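Local coordinates for protein diol-dehydratase (Roseburia inulinivorans, PDB 5I2A) that catalyses the B12-independent dehydration of 1,2-propanediol, probably by way of a glycyl radical, at residues C251-V254 against A259-F262; F257-E260 against E264-Q267; M464-G469 against I578-L583; Y502-M507 against E679-P684; N509-I514 against N549-Q554. All coordinates share one frame; numbering follows the deposited sequence.

Contact 1. Residues C251-V254 against A259-F262; sequences CKNV and AESF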
# COMPACT_ATOMS: atom_id res chain seq x y z
N CYS A 251 15.04 -8.25 -35.09
CA CYS A 251 14.85 -7.44 -33.88
C CYS A 251 13.97 -6.21 -34.11
O CYS A 251 13.46 -5.62 -33.15
CB CYS A 251 16.19 -7.01 -33.31
SG CYS A 251 17.16 -8.39 -32.66
N LYS A 252 13.79 -5.81 -35.37
CA LYS A 252 12.83 -4.75 -35.69
C LYS A 252 11.40 -5.26 -35.67
O LYS A 252 10.47 -4.46 -35.58
CB LYS A 252 13.11 -4.14 -37.06
CG LYS A 252 14.29 -3.20 -37.14
CD LYS A 252 14.41 -2.69 -38.58
CE LYS A 252 15.78 -2.13 -38.88
NZ LYS A 252 16.01 -0.80 -38.25
N ASN A 253 11.21 -6.57 -35.76
CA ASN A 253 9.86 -7.13 -35.77
C ASN A 253 9.43 -7.70 -34.43
O ASN A 253 8.27 -7.56 -34.04
CB ASN A 253 9.72 -8.22 -36.85
CG ASN A 253 8.27 -8.42 -37.29
OD1 ASN A 253 7.64 -7.48 -37.79
ND2 ASN A 253 7.75 -9.64 -37.14
N VAL A 254 10.34 -8.36 -33.72
CA VAL A 254 9.97 -9.02 -32.46
C VAL A 254 10.75 -8.45 -31.28
O VAL A 254 11.90 -8.05 -31.41
CB VAL A 254 10.13 -10.57 -32.54
CG1 VAL A 254 9.17 -11.17 -33.57
CG2 VAL A 254 11.57 -10.96 -32.84
N ALA A 259 5.45 -13.26 -34.27
CA ALA A 259 6.61 -13.87 -34.91
C ALA A 259 6.24 -14.43 -36.29
O ALA A 259 5.31 -15.22 -36.40
CB ALA A 259 7.17 -14.98 -34.03
N GLU A 260 7.00 -14.05 -37.31
CA GLU A 260 6.75 -14.48 -38.69
C GLU A 260 7.66 -15.61 -39.17
O GLU A 260 7.52 -16.09 -40.29
CB GLU A 260 6.93 -13.30 -39.65
CG GLU A 260 6.30 -12.02 -39.17
CD GLU A 260 5.01 -11.72 -39.88
OE1 GLU A 260 4.14 -12.62 -39.97
OE2 GLU A 260 4.86 -10.57 -40.36
N SER A 261 8.60 -16.02 -38.34
CA SER A 261 9.54 -17.08 -38.70
C SER A 261 10.01 -17.81 -37.46
O SER A 261 9.77 -17.35 -36.34
CB SER A 261 10.74 -16.51 -39.45
OG SER A 261 11.57 -15.77 -38.58
N PHE A 262 10.67 -18.95 -37.64
CA PHE A 262 11.16 -19.69 -36.49
C PHE A 262 12.24 -18.86 -35.80
O PHE A 262 12.28 -18.81 -34.58
CB PHE A 262 11.70 -21.07 -36.88
CG PHE A 262 12.10 -21.91 -35.69
CD1 PHE A 262 11.15 -22.31 -34.76
CD2 PHE A 262 13.41 -22.29 -35.50
CE1 PHE A 262 11.51 -23.08 -33.66
CE2 PHE A 262 13.79 -23.07 -34.41
CZ PHE A 262 12.83 -23.46 -33.48

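Contact 2. Residues F257-E260 against E264-Q267; sequences FPAE and EACQ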
# COMPACT_ATOMS: atom_id res chain seq x y z
N PHE A 257 5.88 -7.37 -32.64
CA PHE A 257 4.87 -7.96 -33.51
C PHE A 257 4.86 -9.48 -33.42
O PHE A 257 5.80 -10.07 -32.92
CB PHE A 257 5.11 -7.49 -34.95
CG PHE A 257 4.97 -6.01 -35.14
CD1 PHE A 257 3.73 -5.40 -35.05
CD2 PHE A 257 6.09 -5.22 -35.38
CE1 PHE A 257 3.60 -4.03 -35.22
CE2 PHE A 257 5.96 -3.85 -35.54
CZ PHE A 257 4.71 -3.25 -35.46
N PRO A 258 3.76 -10.11 -33.89
CA PRO A 258 3.72 -11.57 -33.96
C PRO A 258 4.91 -12.14 -34.73
O PRO A 258 5.34 -11.55 -35.72
CB PRO A 258 2.40 -11.85 -34.68
CG PRO A 258 1.54 -10.67 -34.34
CD PRO A 258 2.48 -9.50 -34.30
N ALA A 259 5.45 -13.26 -34.27
CA ALA A 259 6.61 -13.87 -34.91
C ALA A 259 6.24 -14.43 -36.29
O ALA A 259 5.31 -15.22 -36.40
CB ALA A 259 7.17 -14.98 -34.03
N GLU A 260 7.00 -14.05 -37.31
CA GLU A 260 6.75 -14.48 -38.69
C GLU A 260 7.66 -15.61 -39.17
O GLU A 260 7.52 -16.09 -40.29
CB GLU A 260 6.93 -13.30 -39.65
CG GLU A 260 6.30 -12.02 -39.17
CD GLU A 260 5.01 -11.72 -39.88
OE1 GLU A 260 4.14 -12.62 -39.97
OE2 GLU A 260 4.86 -10.57 -40.36
N GLU A 264 12.45 -15.62 -35.72
CA GLU A 264 11.74 -14.54 -35.01
C GLU A 264 11.11 -15.07 -33.71
O GLU A 264 11.18 -14.40 -32.68
CB GLU A 264 10.67 -13.91 -35.90
CG GLU A 264 11.26 -12.89 -36.87
CD GLU A 264 10.21 -12.09 -37.64
OE1 GLU A 264 9.00 -12.22 -37.37
OE2 GLU A 264 10.63 -11.32 -38.53
N ALA A 265 10.53 -16.27 -33.76
CA ALA A 265 9.98 -16.90 -32.57
C ALA A 265 11.07 -17.12 -31.53
O ALA A 265 10.87 -16.83 -30.36
CB ALA A 265 9.30 -18.21 -32.92
N CYS A 266 12.24 -17.60 -31.96
CA CYS A 266 13.36 -17.84 -31.06
C CYS A 266 13.86 -16.56 -30.41
O CYS A 266 14.14 -16.53 -29.20
CB CYS A 266 14.53 -18.51 -31.79
SG CYS A 266 14.23 -20.23 -32.21
N GLN A 267 14.00 -15.51 -31.22
CA GLN A 267 14.51 -14.24 -30.74
C GLN A 267 13.51 -13.56 -29.82
O GLN A 267 13.89 -12.97 -28.83
CB GLN A 267 14.84 -13.31 -31.91
CG GLN A 267 15.45 -11.98 -31.52
CD GLN A 267 16.76 -12.12 -30.80
OE1 GLN A 267 17.80 -12.47 -31.40
NE2 GLN A 267 16.74 -11.85 -29.50

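Contact 3. Residues M464-G469 against I578-L583; sequences MVFSNG and ITMGEL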
# COMPACT_ATOMS: atom_id res chain seq x y z
N MET A 464 14.93 -30.25 19.05
CA MET A 464 14.24 -29.53 20.11
C MET A 464 13.46 -30.47 21.04
O MET A 464 13.24 -30.16 22.20
CB MET A 464 13.31 -28.46 19.55
CG MET A 464 14.03 -27.25 18.95
SD MET A 464 15.25 -26.43 20.03
CE MET A 464 16.79 -27.17 19.47
N VAL A 465 13.03 -31.62 20.53
CA VAL A 465 12.35 -32.56 21.42
C VAL A 465 13.33 -33.05 22.49
O VAL A 465 12.97 -33.13 23.66
CB VAL A 465 11.74 -33.75 20.67
CG1 VAL A 465 11.06 -34.71 21.66
CG2 VAL A 465 10.72 -33.27 19.65
N PHE A 466 14.56 -33.34 22.08
CA PHE A 466 15.59 -33.81 23.01
C PHE A 466 15.97 -32.73 24.01
O PHE A 466 16.18 -33.01 25.19
CB PHE A 466 16.85 -34.27 22.25
CG PHE A 466 16.71 -35.65 21.65
CD1 PHE A 466 16.92 -36.78 22.42
CD2 PHE A 466 16.37 -35.82 20.32
CE1 PHE A 466 16.80 -38.06 21.88
CE2 PHE A 466 16.23 -37.08 19.77
CZ PHE A 466 16.45 -38.21 20.56
N SER A 467 16.04 -31.49 23.54
CA SER A 467 16.53 -30.39 24.36
C SER A 467 15.42 -29.58 25.02
O SER A 467 15.70 -28.55 25.60
CB SER A 467 17.39 -29.46 23.52
OG SER A 467 16.58 -28.70 22.65
N ASN A 468 14.18 -30.05 24.92
CA ASN A 468 13.04 -29.31 25.46
C ASN A 468 13.03 -27.85 25.01
O ASN A 468 12.80 -26.93 25.81
CB ASN A 468 13.00 -29.40 26.99
CG ASN A 468 11.67 -28.96 27.58
OD1 ASN A 468 10.66 -28.89 26.88
ND2 ASN A 468 11.66 -28.68 28.87
N GLY A 469 13.30 -27.64 23.73
CA GLY A 469 13.19 -26.31 23.14
C GLY A 469 14.33 -25.37 23.45
O GLY A 469 14.20 -24.16 23.24
N ILE A 578 18.77 -49.01 24.97
CA ILE A 578 19.41 -47.73 25.23
C ILE A 578 18.45 -46.93 26.10
O ILE A 578 17.24 -47.05 25.93
CB ILE A 578 19.72 -46.97 23.92
CG1 ILE A 578 20.61 -47.83 23.02
CG2 ILE A 578 20.44 -45.67 24.21
CD1 ILE A 578 20.80 -47.26 21.63
N THR A 579 18.95 -46.14 27.05
CA THR A 579 18.04 -45.25 27.76
C THR A 579 17.93 -43.96 26.99
O THR A 579 18.83 -43.61 26.21
CB THR A 579 18.50 -44.94 29.21
OG1 THR A 579 19.60 -44.03 29.18
CG2 THR A 579 18.88 -46.22 29.95
N MET A 580 16.84 -43.24 27.19
CA MET A 580 16.65 -41.96 26.54
C MET A 580 17.80 -41.03 26.88
O MET A 580 18.27 -40.28 26.02
CB MET A 580 15.31 -41.35 26.95
CG MET A 580 14.97 -40.08 26.19
SD MET A 580 14.85 -40.34 24.41
CE MET A 580 13.17 -40.95 24.26
N GLY A 581 18.27 -41.10 28.12
CA GLY A 581 19.35 -40.24 28.57
C GLY A 581 20.67 -40.54 27.87
O GLY A 581 21.43 -39.62 27.57
N GLU A 582 20.94 -41.82 27.64
CA GLU A 582 22.13 -42.22 26.90
C GLU A 582 22.12 -41.70 25.48
O GLU A 582 23.12 -41.18 24.98
CB GLU A 582 22.25 -43.74 26.85
CG GLU A 582 22.65 -44.40 28.14
CD GLU A 582 22.87 -45.88 27.96
OE1 GLU A 582 24.04 -46.31 28.04
OE2 GLU A 582 21.87 -46.61 27.72
N LEU A 583 20.97 -41.86 24.83
CA LEU A 583 20.80 -41.42 23.46
C LEU A 583 21.02 -39.92 23.40
O LEU A 583 21.80 -39.44 22.58
CB LEU A 583 19.41 -41.79 22.92
CG LEU A 583 19.19 -41.44 21.45
CD1 LEU A 583 20.33 -42.02 20.58
CD2 LEU A 583 17.83 -41.94 20.96

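Contact 4. Residues Y502-M507 against E679-P684; sequences YNIELM and ETFKNP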
# COMPACT_ATOMS: atom_id res chain seq x y z
N TYR A 502 4.70 -25.52 15.59
CA TYR A 502 5.11 -24.20 16.06
C TYR A 502 6.04 -23.50 15.07
O TYR A 502 5.83 -22.33 14.71
CB TYR A 502 5.80 -24.30 17.42
CG TYR A 502 6.24 -22.97 17.99
CD1 TYR A 502 5.31 -22.09 18.53
CD2 TYR A 502 7.57 -22.59 17.98
CE1 TYR A 502 5.70 -20.88 19.06
CE2 TYR A 502 7.98 -21.37 18.51
CZ TYR A 502 7.04 -20.52 19.04
OH TYR A 502 7.43 -19.32 19.57
N ASN A 503 7.07 -24.21 14.63
CA ASN A 503 8.06 -23.61 13.76
C ASN A 503 7.60 -23.45 12.31
O ASN A 503 8.02 -22.53 11.62
CB ASN A 503 9.36 -24.40 13.84
CG ASN A 503 10.12 -24.06 15.10
OD1 ASN A 503 10.69 -22.98 15.20
ND2 ASN A 503 10.07 -24.96 16.09
N ILE A 504 6.70 -24.32 11.87
CA ILE A 504 6.09 -24.14 10.56
C ILE A 504 5.31 -22.83 10.50
O ILE A 504 5.39 -22.09 9.53
CB ILE A 504 5.16 -25.31 10.21
CG1 ILE A 504 5.99 -26.54 9.85
CG2 ILE A 504 4.24 -24.95 9.04
CD1 ILE A 504 5.16 -27.83 9.84
N GLU A 505 4.56 -22.53 11.56
CA GLU A 505 3.75 -21.33 11.56
C GLU A 505 4.62 -20.06 11.55
O GLU A 505 4.26 -19.05 10.94
CB GLU A 505 2.80 -21.31 12.76
CG GLU A 505 1.90 -20.08 12.76
CD GLU A 505 0.68 -20.20 13.68
OE1 GLU A 505 0.63 -21.15 14.50
OE2 GLU A 505 -0.23 -19.35 13.57
N LEU A 506 5.76 -20.12 12.23
CA LEU A 506 6.73 -19.02 12.17
C LEU A 506 7.30 -18.83 10.76
O LEU A 506 7.57 -17.70 10.34
CB LEU A 506 7.86 -19.26 13.17
CG LEU A 506 7.43 -19.25 14.64
CD1 LEU A 506 8.62 -19.39 15.57
CD2 LEU A 506 6.66 -17.96 14.94
N MET A 507 7.51 -19.93 10.04
CA MET A 507 7.97 -19.85 8.66
C MET A 507 6.91 -19.16 7.80
O MET A 507 7.24 -18.35 6.95
CB MET A 507 8.29 -21.24 8.10
CG MET A 507 8.75 -21.22 6.65
SD MET A 507 9.24 -22.83 6.01
CE MET A 507 7.77 -23.83 6.21
N GLU A 679 -0.83 -27.05 4.24
CA GLU A 679 -1.94 -26.82 3.29
C GLU A 679 -3.09 -26.02 3.91
O GLU A 679 -4.01 -25.65 3.21
CB GLU A 679 -2.47 -28.13 2.72
CG GLU A 679 -3.21 -29.01 3.74
CD GLU A 679 -3.81 -30.29 3.14
OE1 GLU A 679 -4.40 -31.07 3.91
OE2 GLU A 679 -3.70 -30.52 1.92
N THR A 680 -3.03 -25.74 5.22
CA THR A 680 -4.08 -24.97 5.88
C THR A 680 -3.77 -23.47 5.95
O THR A 680 -4.64 -22.69 6.29
CB THR A 680 -4.35 -25.47 7.33
OG1 THR A 680 -3.26 -25.09 8.18
CG2 THR A 680 -4.51 -27.01 7.38
N PHE A 681 -2.53 -23.06 5.68
CA PHE A 681 -2.16 -21.64 5.83
C PHE A 681 -2.38 -20.85 4.55
O PHE A 681 -2.37 -21.41 3.46
CB PHE A 681 -0.69 -21.51 6.28
CG PHE A 681 -0.46 -21.97 7.69
CD1 PHE A 681 -0.76 -21.14 8.76
CD2 PHE A 681 0.01 -23.24 7.94
CE1 PHE A 681 -0.58 -21.57 10.06
CE2 PHE A 681 0.20 -23.68 9.24
CZ PHE A 681 -0.10 -22.85 10.30
N LYS A 682 -2.58 -19.54 4.69
CA LYS A 682 -2.89 -18.68 3.56
C LYS A 682 -1.88 -17.56 3.44
O LYS A 682 -1.21 -17.21 4.40
CB LYS A 682 -4.30 -18.09 3.69
CG LYS A 682 -5.38 -19.14 3.87
CD LYS A 682 -6.72 -18.49 4.14
CE LYS A 682 -7.78 -19.54 4.47
NZ LYS A 682 -9.11 -18.91 4.75
N ASN A 683 -1.78 -16.98 2.25
CA ASN A 683 -0.82 -15.91 2.02
C ASN A 683 -1.55 -14.62 1.68
O ASN A 683 -2.76 -14.66 1.45
CB ASN A 683 0.19 -16.31 0.91
CG ASN A 683 -0.47 -16.57 -0.43
OD1 ASN A 683 -1.33 -15.81 -0.88
ND2 ASN A 683 -0.05 -17.66 -1.10
N PRO A 684 -0.84 -13.47 1.67
CA PRO A 684 -1.52 -12.19 1.45
C PRO A 684 -2.00 -11.97 0.03
O PRO A 684 -2.67 -10.97 -0.22
CB PRO A 684 -0.43 -11.15 1.81
CG PRO A 684 0.52 -11.89 2.68
CD PRO A 684 0.55 -13.27 2.11

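Contact 5. Residues N509-I514 against N549-Q554; sequences NADNAI and NFTGPQ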
# COMPACT_ATOMS: atom_id res chain seq x y z
N ASN A 509 4.83 -16.96 8.91
CA ASN A 509 4.98 -15.55 9.27
C ASN A 509 6.10 -14.87 8.47
O ASN A 509 5.90 -13.78 7.94
CB ASN A 509 5.25 -15.41 10.78
CG ASN A 509 5.33 -13.96 11.24
OD1 ASN A 509 6.41 -13.40 11.35
ND2 ASN A 509 4.17 -13.34 11.50
N ALA A 510 7.24 -15.53 8.33
CA ALA A 510 8.38 -14.96 7.62
C ALA A 510 8.06 -14.73 6.13
O ALA A 510 8.31 -13.66 5.58
CB ALA A 510 9.62 -15.85 7.77
N ASP A 511 7.51 -15.75 5.48
CA ASP A 511 7.19 -15.63 4.06
C ASP A 511 6.09 -14.59 3.82
O ASP A 511 6.17 -13.81 2.88
CB ASP A 511 6.77 -16.99 3.48
CG ASP A 511 7.94 -17.84 3.08
OD1 ASP A 511 8.97 -17.27 2.65
OD2 ASP A 511 7.83 -19.07 3.19
N ASN A 512 5.06 -14.59 4.67
CA ASN A 512 3.98 -13.62 4.53
C ASN A 512 4.52 -12.19 4.72
O ASN A 512 4.10 -11.27 4.02
CB ASN A 512 2.84 -13.91 5.52
CG ASN A 512 1.99 -15.12 5.09
OD1 ASN A 512 2.16 -15.66 4.00
ND2 ASN A 512 1.05 -15.52 5.95
N ALA A 513 5.45 -12.02 5.64
CA ALA A 513 6.10 -10.71 5.83
C ALA A 513 6.84 -10.27 4.56
O ALA A 513 6.73 -9.12 4.13
CB ALA A 513 7.06 -10.76 7.02
N ILE A 514 7.60 -11.18 3.96
CA ILE A 514 8.32 -10.88 2.73
C ILE A 514 7.33 -10.62 1.58
O ILE A 514 7.57 -9.77 0.73
CB ILE A 514 9.30 -12.02 2.40
CG1 ILE A 514 10.36 -12.11 3.50
CG2 ILE A 514 9.97 -11.81 1.02
CD1 ILE A 514 11.18 -13.41 3.50
N ASN A 549 -2.64 -18.51 -6.78
CA ASN A 549 -1.67 -17.96 -5.87
C ASN A 549 -1.27 -18.98 -4.83
O ASN A 549 -2.14 -19.55 -4.15
CB ASN A 549 -2.23 -16.71 -5.19
CG ASN A 549 -2.39 -15.58 -6.16
OD1 ASN A 549 -1.42 -14.94 -6.54
ND2 ASN A 549 -3.62 -15.36 -6.62
N PHE A 550 0.03 -19.23 -4.71
CA PHE A 550 0.52 -20.18 -3.72
C PHE A 550 1.73 -19.63 -2.98
O PHE A 550 2.33 -18.63 -3.39
CB PHE A 550 0.91 -21.52 -4.38
CG PHE A 550 -0.20 -22.16 -5.19
CD1 PHE A 550 -1.27 -22.77 -4.56
CD2 PHE A 550 -0.15 -22.16 -6.58
CE1 PHE A 550 -2.29 -23.38 -5.31
CE2 PHE A 550 -1.16 -22.75 -7.33
CZ PHE A 550 -2.24 -23.36 -6.69
N THR A 551 2.09 -20.30 -1.89
CA THR A 551 3.40 -20.16 -1.30
C THR A 551 3.95 -21.57 -1.07
O THR A 551 3.28 -22.41 -0.48
CB THR A 551 3.36 -19.35 0.02
OG1 THR A 551 2.74 -18.08 -0.21
CG2 THR A 551 4.77 -19.13 0.55
N GLY A 552 5.17 -21.83 -1.55
CA GLY A 552 5.71 -23.18 -1.54
C GLY A 552 7.05 -23.27 -0.83
O GLY A 552 8.10 -22.99 -1.43
N PRO A 553 7.03 -23.65 0.46
CA PRO A 553 8.26 -23.84 1.25
C PRO A 553 8.64 -25.32 1.37
O PRO A 553 7.76 -26.19 1.44
CB PRO A 553 7.87 -23.25 2.61
CG PRO A 553 6.41 -23.62 2.74
CD PRO A 553 5.83 -23.69 1.31
N GLN A 554 9.94 -25.60 1.42
CA GLN A 554 10.47 -26.96 1.30
C GLN A 554 10.91 -27.61 2.62
O GLN A 554 11.64 -27.00 3.41
CB GLN A 554 11.66 -26.96 0.35
CG GLN A 554 11.28 -26.98 -1.12
CD GLN A 554 10.12 -26.05 -1.44
OE1 GLN A 554 8.97 -26.48 -1.46
NE2 GLN A 554 10.42 -24.78 -1.68
O HOH W 1 3.58 -16.04 1.41

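Contact 1. Residues C251-V254 against A259-F262
Val254 and Ala259 supply the apolar half of this contact, Asn253 and Glu260 the more polar half, and together the segments bury 114 Å². On the apolar side, Val254 CG1 lies 4.0 Å from Ala259 CA and 4.3 Å from Ala259 CB. This branch stands opposite the carbonyl carbon of its own residue (chi1 -65°), which brings one methyl against the backbone and side chain of the alanine. Val254 CG2 takes the other direction and meets Glu264 on helix 262-279, so the valine is wedged between the loop and the helix that follows it.

On the polar side no hydrogen bond crosses the segments. Asn253 ND2 approaches the methylene Glu260 CG at 3.4 Å, a van der Waals contact only. The two side chains run at about a right angle, although their amide and carboxylate planes are only 6° apart. The N-H chemistry of Asn253 is directed elsewhere: ND2 donates to Glu264 OE1. Because Asn253 was modelled in two conformers, these details hold for one of them.

The capping evidence lies in Ser261, whose OG accepts from Glu264 N at the N-cap of helix 262-279. With Val254 already out of helix 238-253, the geometry is that of a helix-loop-helix connection, in which a short irregular link doubles back on the last turn it left before a serine cap opens the next helix.

Contact 2. Residues F257-E260 against E264-Q267
Ala259 and Ala265 bring the irregular lead-in and the first turns of helix 262-279 together, their CA atoms 5.1 Å apart. The small alanine side chains meet at this distance: Ala259 CB sits 3.6 Å from Ala265 N and 4.0 Å from Ala265 CB. Tyr297 of helix 295-303 packs on both methyls.

The polar link is a single bond from the loop backbone to a helix side chain. Glu260 N donates to Glu264 OE1 at 2.7 Å with an N-H...O angle of 160°, short and fairly straight. The oxygen is met on its anti side, 32° out of the carboxylate plane, and Asn253 ND2 is a second donor to it. The chain of Glu264 is extended beyond CG (chi2 -172°), which carries the carboxylate across to the Glu260 amide. There it runs beside the Glu260 side chain and points the same way, with Glu264 OE1 also 3.3 Å from Glu260 CG. The carboxylates themselves stay apart, Glu260 OE2 lying 5.4 Å from Glu264 OE1.

With an alanine in place of Glu264, Glu260 N and Asn253 ND2 would probably both lose their shared acceptor, and the lead-in would be freer to move off the helix. Glu264 thus takes the serine cap with its N and holds Glu260 N with its carboxylate: the pattern is a capped helix N-terminus whose first turn folds a carboxylate back onto the residue preceding the N-cap.

Contact 3. Residues M464-G469 against I578-L583
Phe466 reaches from helix 459-467 to Met580 and Leu583 on helix 580-588 with one corner of its ring. With CG anti to the carbonyl carbon (chi1 -79°), the ring end comes nearer the other helix than CB does. Met580 approaches by a different route: the chain starts out opposite its backbone N (chi1 -174°) and bends at the next two torsions, bringing SD to 3.9 Å from Phe466 CE1.

The sulfur lies 5.0 Å from the ring centroid and 60° off its normal, an oblique Met-aromatic contact, which applies to one of two modelled Met580 conformers. Leu583, one turn further on, places CD2 at the ring edge, near its plane and 4.0 Å from Phe466 CZ. The two segments each carry a helix-end motif, away from the ring contact. Asn468, with positive phi, forms a Schellman motif at the C-terminal end of its helix, with Gly469 N bonded to Met464 O. At the start of the other helix, Thr579 and Glu582 form a capping box: Glu582 N donates to Thr579 OG1 at 3.0 Å, and Thr579 N returns a bond to the anti lone pair of Glu582 OE2. Phe492 meets the Phe466 ring edge-to-face, while Ile568 of helix 558-574 also packs on Phe466.

Contact 4. Residues Y502-M507 against E679-P684
Phe681 brings the CE1, CZ and CE2 atoms of its ring to Glu505 and Ile504 of helix 489-521, and this carbon contact is the dense part of an interface that buries 114 Å² in all. Phe681 CE1 is 4.0 Å from Glu505 CG, and Phe681 CZ is 4.1 Å from Glu505 CB, so the aliphatic length of the glutamate covers one corner of the ring. Glu505 CG stands opposite its own backbone N (chi1 -178°) and the chain stays extended, passing the phenylalanine at about a right angle. From the neighbouring helix position, Ile504 CG2 reaches Phe681 CE2 at 4.2 Å. Both partners come to the ring obliquely, and the carboxylate and ring planes are 52° apart. Val508, one turn on from Ile504, also packs on the phenylalanine.

The remainder is looser, and no hydrogen bond crosses between the segments. Thr680, exposed to solvent, places OG1 over one face of the Phe681 ring, 3.7 Å above the plane and displaced toward the rim. The far end of Glu505 leaves the contact for the dimer: its OE2 accepts from Gly196 N of the second subunit, and that same glycine packs on Phe681.

The chemistry thus divides along one side chain. The methylenes of Glu505 do apolar work inside the chain, while its carboxylate spends a hydrogen bond on the other subunit, so this helix-to-loop packing is also part of the dimer interface.

Contact 5. Residues N509-I514 against N549-Q554
Asp511 and Thr551 meet through a carboxylate and a methyl: Asp511 OD2 lies 4.0 Å from Thr551 CG2 and 4.2 Å from Pro553 CB, and this oxygen has carbon neighbours on this side of the contact. That OD2 is buried and has no hydrogen-bond partner in the model. The amide of Asn512 is better served, since its OD1 accepts from a water at 3.0 Å and also bonds Tyr689 OH, while ND2 donates to Lys682 O. Gln554 NE2 donates back to Gly552 O at 2.9 Å from above the carbonyl plane, 42° out of it, with the acceptor tilted 17° from the amide; NE2 also bonds Asp452 OD1, while Gln554 OE1 takes Asn751 ND2.

Thr551 splits its two branches between the two kinds of contact. Its CG2 stands opposite the backbone N and touches Asp511, also approaching CB of that residue at 4.1 Å. Its OG1 stands opposite the carbonyl carbon (chi1 -55°) and donates to the water at 2.7 Å, so the water joins Thr551 OG1 to Asn512 OD1. The hydroxyl has a further partner in Asn683 ND2.

Helix 489-521 thus packs over the broken strand 548-556, which runs parallel to strands 454-457 and 688-689 in a mixed sheet. Ala454 and Tyr689 from those flanking strands both touch Asp511 and Pro553, and on another side of the helix Asn509 donates through ND2 to Phe195 O of the second subunit.

In the fold
Contacts 1 and 2, with centres 3 Å apart, share Ala259 and Glu260 and hold one local turn between consecutive helices; partly buried, they combine alanine and valine packing with a carboxylate that collects N-H donors. Contacts 4 and 5, 8 Å apart between centres, both use helix 489-521 and both touch the second subunit. Contact 5 is buried and combines direct contacts with a bridging water, whereas contact 4 is partly exposed and mainly apolar. Contact 3 is buried and wholly apolar across its segments, yet it lies far out, about 66 Å between centres from contact 1 and on the opposite side of the chain's centre. Thus burial and distance from that centre do not run together here.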